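Local coordinates for Afp3 (Serratia entomophila, PDB 6RBN), which probably forms the contractile sheath around the inner tube of the anti-feeding prophage, a phage-tail-like injection system, at residues D[202-214]-D[265-278]. Sequence-based numbering, arbitrary orientation.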
ATOM      1  N   ALA D 202     -30.836  51.200  37.853  1.00 79.30           N
ATOM      2  CA  ALA D 202     -30.381  49.830  38.031  1.00 79.30           C
ATOM      3  C   ALA D 202     -28.885  49.715  38.278  1.00 79.30           C
ATOM      4  O   ALA D 202     -28.390  48.601  38.446  1.00 79.30           O
ATOM      5  CB  ALA D 202     -30.757  48.988  36.811  1.00 79.30           C
ATOM      6  N   GLN D 203     -28.158  50.826  38.316  1.00 78.01           N
ATOM      7  CA  GLN D 203     -26.716  50.815  38.485  1.00 78.01           C
ATOM      8  C   GLN D 203     -26.290  51.057  39.925  1.00 78.01           C
ATOM      9  O   GLN D 203     -25.109  51.299  40.177  1.00 78.01           O
ATOM     10  CB  GLN D 203     -26.080  51.878  37.589  1.00 78.01           C
ATOM     11  CG  GLN D 203     -26.367  51.737  36.108  1.00 78.01           C
ATOM     12  CD  GLN D 203     -25.846  50.449  35.524  1.00 78.01           C
ATOM     13  OE1 GLN D 203     -26.617  49.593  35.106  1.00 78.01           O
ATOM     14  NE2 GLN D 203     -24.531  50.299  35.500  1.00 78.01           N
ATOM     15  N   VAL D 204     -27.223  51.022  40.876  1.00 77.90           N
ATOM     16  CA  VAL D 204     -26.969  51.451  42.246  1.00 77.90           C
ATOM     17  C   VAL D 204     -27.361  50.330  43.198  1.00 77.90           C
ATOM     18  O   VAL D 204     -28.451  49.762  43.078  1.00 77.90           O
ATOM     19  CB  VAL D 204     -27.736  52.748  42.581  1.00 77.90           C
ATOM     20  CG1 VAL D 204     -27.577  53.126  44.041  1.00 77.90           C
ATOM     21  CG2 VAL D 204     -27.240  53.876  41.722  1.00 77.90           C
ATOM     22  N   ALA D 205     -26.467  50.007  44.131  1.00 75.91           N
ATOM     23  CA  ALA D 205     -26.742  49.078  45.219  1.00 75.91           C
ATOM     24  C   ALA D 205     -26.444  49.775  46.537  1.00 75.91           C
ATOM     25  O   ALA D 205     -25.295  50.139  46.802  1.00 75.91           O
ATOM     26  CB  ALA D 205     -25.901  47.810  45.082  1.00 75.91           C
ATOM     27  N   VAL D 206     -27.470  49.953  47.357  1.00 77.67           N
ATOM     28  CA  VAL D 206     -27.357  50.623  48.648  1.00 77.67           C
ATOM     29  C   VAL D 206     -27.068  49.561  49.701  1.00 77.67           C
ATOM     30  O   VAL D 206     -27.480  48.411  49.556  1.00 77.67           O
ATOM     31  CB  VAL D 206     -28.651  51.417  48.933  1.00 77.67           C
ATOM     32  CG1 VAL D 206     -28.580  52.216  50.223  1.00 77.67           C
ATOM     33  CG2 VAL D 206     -28.976  52.325  47.762  1.00 77.67           C
ATOM     34  N   TYR D 207     -26.300  49.914  50.736  1.00 75.72           N
ATOM     35  CA  TYR D 207     -25.975  49.001  51.834  1.00 75.72           C
ATOM     36  C   TYR D 207     -26.110  49.765  53.142  1.00 75.72           C
ATOM     37  O   TYR D 207     -25.356  50.711  53.387  1.00 75.72           O
ATOM     38  CB  TYR D 207     -24.572  48.421  51.671  1.00 75.72           C
ATOM     39  CG  TYR D 207     -24.465  47.451  50.522  1.00 75.72           C
ATOM     40  CD1 TYR D 207     -24.780  46.109  50.689  1.00 75.72           C
ATOM     41  CD2 TYR D 207     -24.089  47.880  49.259  1.00 75.72           C
ATOM     42  CE1 TYR D 207     -24.695  45.222  49.638  1.00 75.72           C
ATOM     43  CE2 TYR D 207     -24.009  47.001  48.201  1.00 75.72           C
ATOM     44  CZ  TYR D 207     -24.316  45.673  48.397  1.00 75.72           C
ATOM     45  OH  TYR D 207     -24.231  44.794  47.346  1.00 75.72           O
ATOM     46  N   TYR D 208     -27.062  49.361  53.986  1.00 84.16           N
ATOM     47  CA  TYR D 208     -27.477  50.222  55.091  1.00 84.16           C
ATOM     48  C   TYR D 208     -26.545  50.299  56.305  1.00 84.16           C
ATOM     49  O   TYR D 208     -26.112  51.417  56.617  1.00 84.16           O
ATOM     50  CB  TYR D 208     -28.903  49.860  55.533  1.00 84.16           C
ATOM     51  CG  TYR D 208     -29.301  50.444  56.870  1.00 84.16           C
ATOM     52  CD1 TYR D 208     -29.483  51.806  57.039  1.00 84.16           C
ATOM     53  CD2 TYR D 208     -29.523  49.617  57.959  1.00 84.16           C
ATOM     54  CE1 TYR D 208     -29.839  52.327  58.265  1.00 84.16           C
ATOM     55  CE2 TYR D 208     -29.890  50.130  59.183  1.00 84.16           C
ATOM     56  CZ  TYR D 208     -30.051  51.485  59.329  1.00 84.16           C
ATOM     57  OH  TYR D 208     -30.421  52.001  60.549  1.00 84.16           O
ATOM     58  N   PRO D 209     -26.215  49.221  57.034  1.00 81.57           N
ATOM     59  CA  PRO D 209     -25.646  49.428  58.374  1.00 81.57           C
ATOM     60  C   PRO D 209     -24.187  49.854  58.328  1.00 81.57           C
ATOM     61  O   PRO D 209     -23.368  49.266  57.620  1.00 81.57           O
ATOM     62  CB  PRO D 209     -25.784  48.050  59.037  1.00 81.57           C
ATOM     63  CG  PRO D 209     -26.682  47.266  58.152  1.00 81.57           C
ATOM     64  CD  PRO D 209     -26.362  47.774  56.789  1.00 81.57           C
ATOM     65  N   ASN D 210     -23.876  50.911  59.076  1.00 84.55           N
ATOM     66  CA  ASN D 210     -22.487  51.281  59.288  1.00 84.55           C
ATOM     67  C   ASN D 210     -21.791  50.214  60.117  1.00 84.55           C
ATOM     68  O   ASN D 210     -22.378  49.610  61.018  1.00 84.55           O
ATOM     69  CB  ASN D 210     -22.375  52.634  59.987  1.00 84.55           C
ATOM     70  CG  ASN D 210     -22.674  53.791  59.067  1.00 84.55           C
ATOM     71  OD1 ASN D 210     -22.250  53.806  57.915  1.00 84.55           O
ATOM     72  ND2 ASN D 210     -23.399  54.776  59.574  1.00 84.55           N
ATOM     73  N   VAL D 211     -20.527  49.977  59.797  1.00 86.01           N
ATOM     74  CA  VAL D 211     -19.785  48.849  60.333  1.00 86.01           C
ATOM     75  C   VAL D 211     -18.658  49.394  61.198  1.00 86.01           C
ATOM     76  O   VAL D 211     -17.907  50.273  60.760  1.00 86.01           O
ATOM     77  CB  VAL D 211     -19.249  47.958  59.201  1.00 86.01           C
ATOM     78  CG1 VAL D 211     -18.596  46.772  59.769  1.00 86.01           C
ATOM     79  CG2 VAL D 211     -20.376  47.534  58.280  1.00 86.01           C
ATOM     80  N   GLU D 212     -18.540  48.880  62.419  1.00 90.54           N
ATOM     81  CA  GLU D 212     -17.655  49.452  63.422  1.00 90.54           C
ATOM     82  C   GLU D 212     -16.351  48.673  63.524  1.00 90.54           C
ATOM     83  O   GLU D 212     -16.342  47.440  63.480  1.00 90.54           O
ATOM     84  CB  GLU D 212     -18.344  49.496  64.785  1.00 90.54           C
ATOM     85  CG  GLU D 212     -19.493  50.480  64.840  1.00 90.54           C
ATOM     86  CD  GLU D 212     -20.170  50.506  66.187  1.00 90.54           C
ATOM     87  OE1 GLU D 212     -19.829  49.658  67.036  1.00 90.54           O
ATOM     88  OE2 GLU D 212     -21.040  51.374  66.399  1.00 90.54           O
ATOM     89  N   VAL D 213     -15.255  49.409  63.669  1.00 88.82           N
ATOM     90  CA  VAL D 213     -13.905  48.858  63.668  1.00 88.82           C
ATOM     91  C   VAL D 213     -13.261  49.224  64.998  1.00 88.82           C
ATOM     92  O   VAL D 213     -13.379  50.371  65.430  1.00 88.82           O
ATOM     93  CB  VAL D 213     -13.059  49.402  62.502  1.00 88.82           C
ATOM     94  CG1 VAL D 213     -11.678  48.771  62.470  1.00 88.82           C
ATOM     95  CG2 VAL D 213     -13.774  49.205  61.197  1.00 88.82           C
ATOM     96  N   PRO D 214     -12.591  48.288  65.690  1.00 89.95           N
ATOM     97  CA  PRO D 214     -11.876  48.607  66.931  1.00 89.95           C
ATOM     98  C   PRO D 214     -10.692  49.553  66.730  1.00 89.95           C
ATOM     99  O   PRO D 214     -10.163  49.623  65.622  1.00 89.95           O
ATOM    100  CB  PRO D 214     -11.387  47.239  67.411  1.00 89.95           C
ATOM    101  CG  PRO D 214     -12.318  46.268  66.791  1.00 89.95           C
ATOM    102  CD  PRO D 214     -12.647  46.838  65.453  1.00 89.95           C
ATOM    103  N   PRO D 265     -14.431  52.862  69.192  1.00 90.72           N
ATOM    104  CA  PRO D 265     -14.727  52.144  67.950  1.00 90.72           C
ATOM    105  C   PRO D 265     -15.270  53.068  66.873  1.00 90.72           C
ATOM    106  O   PRO D 265     -16.349  53.630  67.042  1.00 90.72           O
ATOM    107  CB  PRO D 265     -15.788  51.127  68.374  1.00 90.72           C
ATOM    108  CG  PRO D 265     -15.567  50.942  69.828  1.00 90.72           C
ATOM    109  CD  PRO D 265     -15.148  52.284  70.340  1.00 90.72           C
ATOM    110  N   LEU D 266     -14.533  53.219  65.779  1.00 90.18           N
ATOM    111  CA  LEU D 266     -14.940  54.101  64.699  1.00 90.18           C
ATOM    112  C   LEU D 266     -15.867  53.369  63.739  1.00 90.18           C
ATOM    113  O   LEU D 266     -15.647  52.201  63.413  1.00 90.18           O
ATOM    114  CB  LEU D 266     -13.709  54.658  63.975  1.00 90.18           C
ATOM    115  CG  LEU D 266     -12.647  53.734  63.368  1.00 90.18           C
ATOM    116  CD1 LEU D 266     -12.905  53.411  61.908  1.00 90.18           C
ATOM    117  CD2 LEU D 266     -11.266  54.330  63.540  1.00 90.18           C
ATOM    118  N   SER D 267     -16.918  54.059  63.307  1.00 89.29           N
ATOM    119  CA  SER D 267     -17.944  53.476  62.454  1.00 89.29           C
ATOM    120  C   SER D 267     -17.675  53.866  61.007  1.00 89.29           C
ATOM    121  O   SER D 267     -17.596  55.055  60.686  1.00 89.29           O
ATOM    122  CB  SER D 267     -19.335  53.937  62.882  1.00 89.29           C
ATOM    123  OG  SER D 267     -19.497  55.325  62.657  1.00 89.29           O
ATOM    124  N   LEU D 268     -17.540  52.870  60.147  1.00 86.98           N
ATOM    125  CA  LEU D 268     -17.280  53.078  58.738  1.00 86.98           C
ATOM    126  C   LEU D 268     -18.507  52.762  57.900  1.00 86.98           C
ATOM    127  O   LEU D 268     -19.270  51.851  58.240  1.00 86.98           O
ATOM    128  CB  LEU D 268     -16.118  52.204  58.259  1.00 86.98           C
ATOM    129  CG  LEU D 268     -14.751  52.660  58.740  1.00 86.98           C
ATOM    130  CD1 LEU D 268     -13.678  51.677  58.349  1.00 86.98           C
ATOM    131  CD2 LEU D 268     -14.473  54.004  58.133  1.00 86.98           C
ATOM    132  N   PRO D 269     -18.729  53.498  56.818  1.00 83.73           N
ATOM    133  CA  PRO D 269     -19.718  53.078  55.835  1.00 83.73           C
ATOM    134  C   PRO D 269     -19.240  51.834  55.112  1.00 83.73           C
ATOM    135  O   PRO D 269     -18.042  51.695  54.825  1.00 83.73           O
ATOM    136  CB  PRO D 269     -19.809  54.285  54.893  1.00 83.73           C
ATOM    137  CG  PRO D 269     -18.508  54.954  55.025  1.00 83.73           C
ATOM    138  CD  PRO D 269     -18.093  54.770  56.447  1.00 83.73           C
ATOM    139  N   PRO D 270     -20.139  50.898  54.807  1.00 80.32           N
ATOM    140  CA  PRO D 270     -19.710  49.563  54.382  1.00 80.32           C
ATOM    141  C   PRO D 270     -19.249  49.453  52.937  1.00 80.32           C
ATOM    142  O   PRO D 270     -18.913  48.346  52.515  1.00 80.32           O
ATOM    143  CB  PRO D 270     -20.978  48.724  54.607  1.00 80.32           C
ATOM    144  CG  PRO D 270     -22.082  49.677  54.423  1.00 80.32           C
ATOM    145  CD  PRO D 270     -21.601  50.991  54.947  1.00 80.32           C
ATOM    146  N   SER D 271     -19.193  50.548  52.170  1.00 79.64           N
ATOM    147  CA  SER D 271     -18.917  50.447  50.738  1.00 79.64           C
ATOM    148  C   SER D 271     -17.482  50.040  50.437  1.00 79.64           C
ATOM    149  O   SER D 271     -17.219  49.463  49.377  1.00 79.64           O
ATOM    150  CB  SER D 271     -19.229  51.764  50.042  1.00 79.64           C
ATOM    151  OG  SER D 271     -20.618  51.998  50.019  1.00 79.64           O
ATOM    152  N   ALA D 272     -16.543  50.333  51.336  1.00 79.50           N
ATOM    153  CA  ALA D 272     -15.164  49.909  51.119  1.00 79.50           C
ATOM    154  C   ALA D 272     -15.017  48.407  51.313  1.00 79.50           C
ATOM    155  O   ALA D 272     -14.120  47.779  50.739  1.00 79.50           O
ATOM    156  CB  ALA D 272     -14.229  50.666  52.056  1.00 79.50           C
ATOM    157  N   LEU D 273     -15.887  47.810  52.127  1.00 76.60           N
ATOM    158  CA  LEU D 273     -15.817  46.373  52.358  1.00 76.60           C
ATOM    159  C   LEU D 273     -16.579  45.607  51.286  1.00 76.60           C
ATOM    160  O   LEU D 273     -16.157  44.523  50.874  1.00 76.60           O
ATOM    161  CB  LEU D 273     -16.360  46.028  53.744  1.00 76.60           C
ATOM    162  CG  LEU D 273     -15.504  46.249  54.994  1.00 76.60           C
ATOM    163  CD1 LEU D 273     -15.455  47.705  55.422  1.00 76.60           C
ATOM    164  CD2 LEU D 273     -16.016  45.379  56.122  1.00 76.60           C
ATOM    165  N   ILE D 274     -17.712  46.150  50.834  1.00 74.78           N
ATOM    166  CA  ILE D 274     -18.521  45.465  49.830  1.00 74.78           C
ATOM    167  C   ILE D 274     -17.836  45.514  48.468  1.00 74.78           C
ATOM    168  O   ILE D 274     -17.956  44.587  47.658  1.00 74.78           O
ATOM    169  CB  ILE D 274     -19.942  46.065  49.799  1.00 74.78           C
ATOM    170  CG1 ILE D 274     -20.591  45.943  51.174  1.00 74.78           C
ATOM    171  CG2 ILE D 274     -20.830  45.349  48.814  1.00 74.78           C
ATOM    172  CD1 ILE D 274     -20.724  44.529  51.670  1.00 74.78           C
ATOM    173  N   ALA D 275     -17.064  46.573  48.214  1.00 75.67           N
ATOM    174  CA  ALA D 275     -16.243  46.616  47.007  1.00 75.67           C
ATOM    175  C   ALA D 275     -15.143  45.564  47.054  1.00 75.67           C
ATOM    176  O   ALA D 275     -14.678  45.095  46.009  1.00 75.67           O
ATOM    177  CB  ALA D 275     -15.644  48.007  46.825  1.00 75.67           C
ATOM    178  N   GLY D 276     -14.715  45.184  48.257  1.00 76.70           N
ATOM    179  CA  GLY D 276     -13.790  44.075  48.385  1.00 76.70           C
ATOM    180  C   GLY D 276     -14.437  42.735  48.095  1.00 76.70           C
ATOM    181  O   GLY D 276     -13.852  41.892  47.415  1.00 76.70           O
ATOM    182  N   VAL D 277     -15.660  42.523  48.591  1.00 74.38           N
ATOM    183  CA  VAL D 277     -16.261  41.197  48.473  1.00 74.38           C
ATOM    184  C   VAL D 277     -16.848  40.978  47.087  1.00 74.38           C
ATOM    185  O   VAL D 277     -17.233  39.855  46.747  1.00 74.38           O
ATOM    186  CB  VAL D 277     -17.327  40.966  49.562  1.00 74.38           C
ATOM    187  CG1 VAL D 277     -16.755  41.248  50.936  1.00 74.38           C
ATOM    188  CG2 VAL D 277     -18.578  41.764  49.284  1.00 74.38           C
ATOM    189  N   TYR D 278     -16.952  42.031  46.273  1.00 75.62           N
ATOM    190  CA  TYR D 278     -17.282  41.814  44.869  1.00 75.62           C
ATOM    191  C   TYR D 278     -16.110  41.180  44.137  1.00 75.62           C
ATOM    192  O   TYR D 278     -16.292  40.273  43.322  1.00 75.62           O
ATOM    193  CB  TYR D 278     -17.684  43.112  44.170  1.00 75.62           C
ATOM    194  CG  TYR D 278     -19.063  43.641  44.487  1.00 75.62           C
ATOM    195  CD1 TYR D 278     -19.900  42.998  45.385  1.00 75.62           C
ATOM    196  CD2 TYR D 278     -19.564  44.734  43.803  1.00 75.62           C
ATOM    197  CE1 TYR D 278     -21.163  43.487  45.652  1.00 75.62           C
ATOM    198  CE2 TYR D 278     -20.827  45.211  44.049  1.00 75.62           C
ATOM    199  CZ  TYR D 278     -21.623  44.583  44.971  1.00 75.62           C
ATOM    200  OH  TYR D 278     -22.883  45.060  45.222  1.00 75.62           O
TER
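Tyr-207 and Tyr-278 each hold CG anti to their own carbonyl carbon (chi1 -70° and -75°), from which the phenols reach toward each other from opposite directions until their hydroxyls meet. Tyr-207 OH and Tyr-278 OH are hydrogen-bonded at 2.5 Å, each lying near the plane of the other's ring. Ile-274, one turn before Tyr-278 in helix 271-284, lays CG2 over one face of the Tyr-207 ring, a CH-pi contact 3.8 Å from the centroid and displaced toward the CZ end. Pro-270 packs its ring against the turn after strand 204-207: CG sits 3.5 Å from Pro-209 O and 3.9 Å from Tyr-207 CB, while Pro-270 CB meets Val-211 CG2.

On the other side of Pro-269 and Pro-270 the two segments pair as antiparallel strands, 211-213 with 266-268. Val-211 and Leu-268 exchange two nearly straight bonds, N to O and O to N, both 2.7 Å. Val-213 N gives Leu-266 O a firm bond, but the return bond from Leu-266 N is weak. On one face Val-213 CG2 packs 3.8 Å from Leu-268 CD1, with Leu-117 of helix 111-120 against both; on the other, Glu-212 CG lies alongside Ser-267 CB.

Strand pairing thus fixes the register onto the subtilisin-like part holding 265-278, while one hydrogen bond, from either hydroxyl, probably offsets part of the cost of burying the phenols beside Leu-186 and Ile-347.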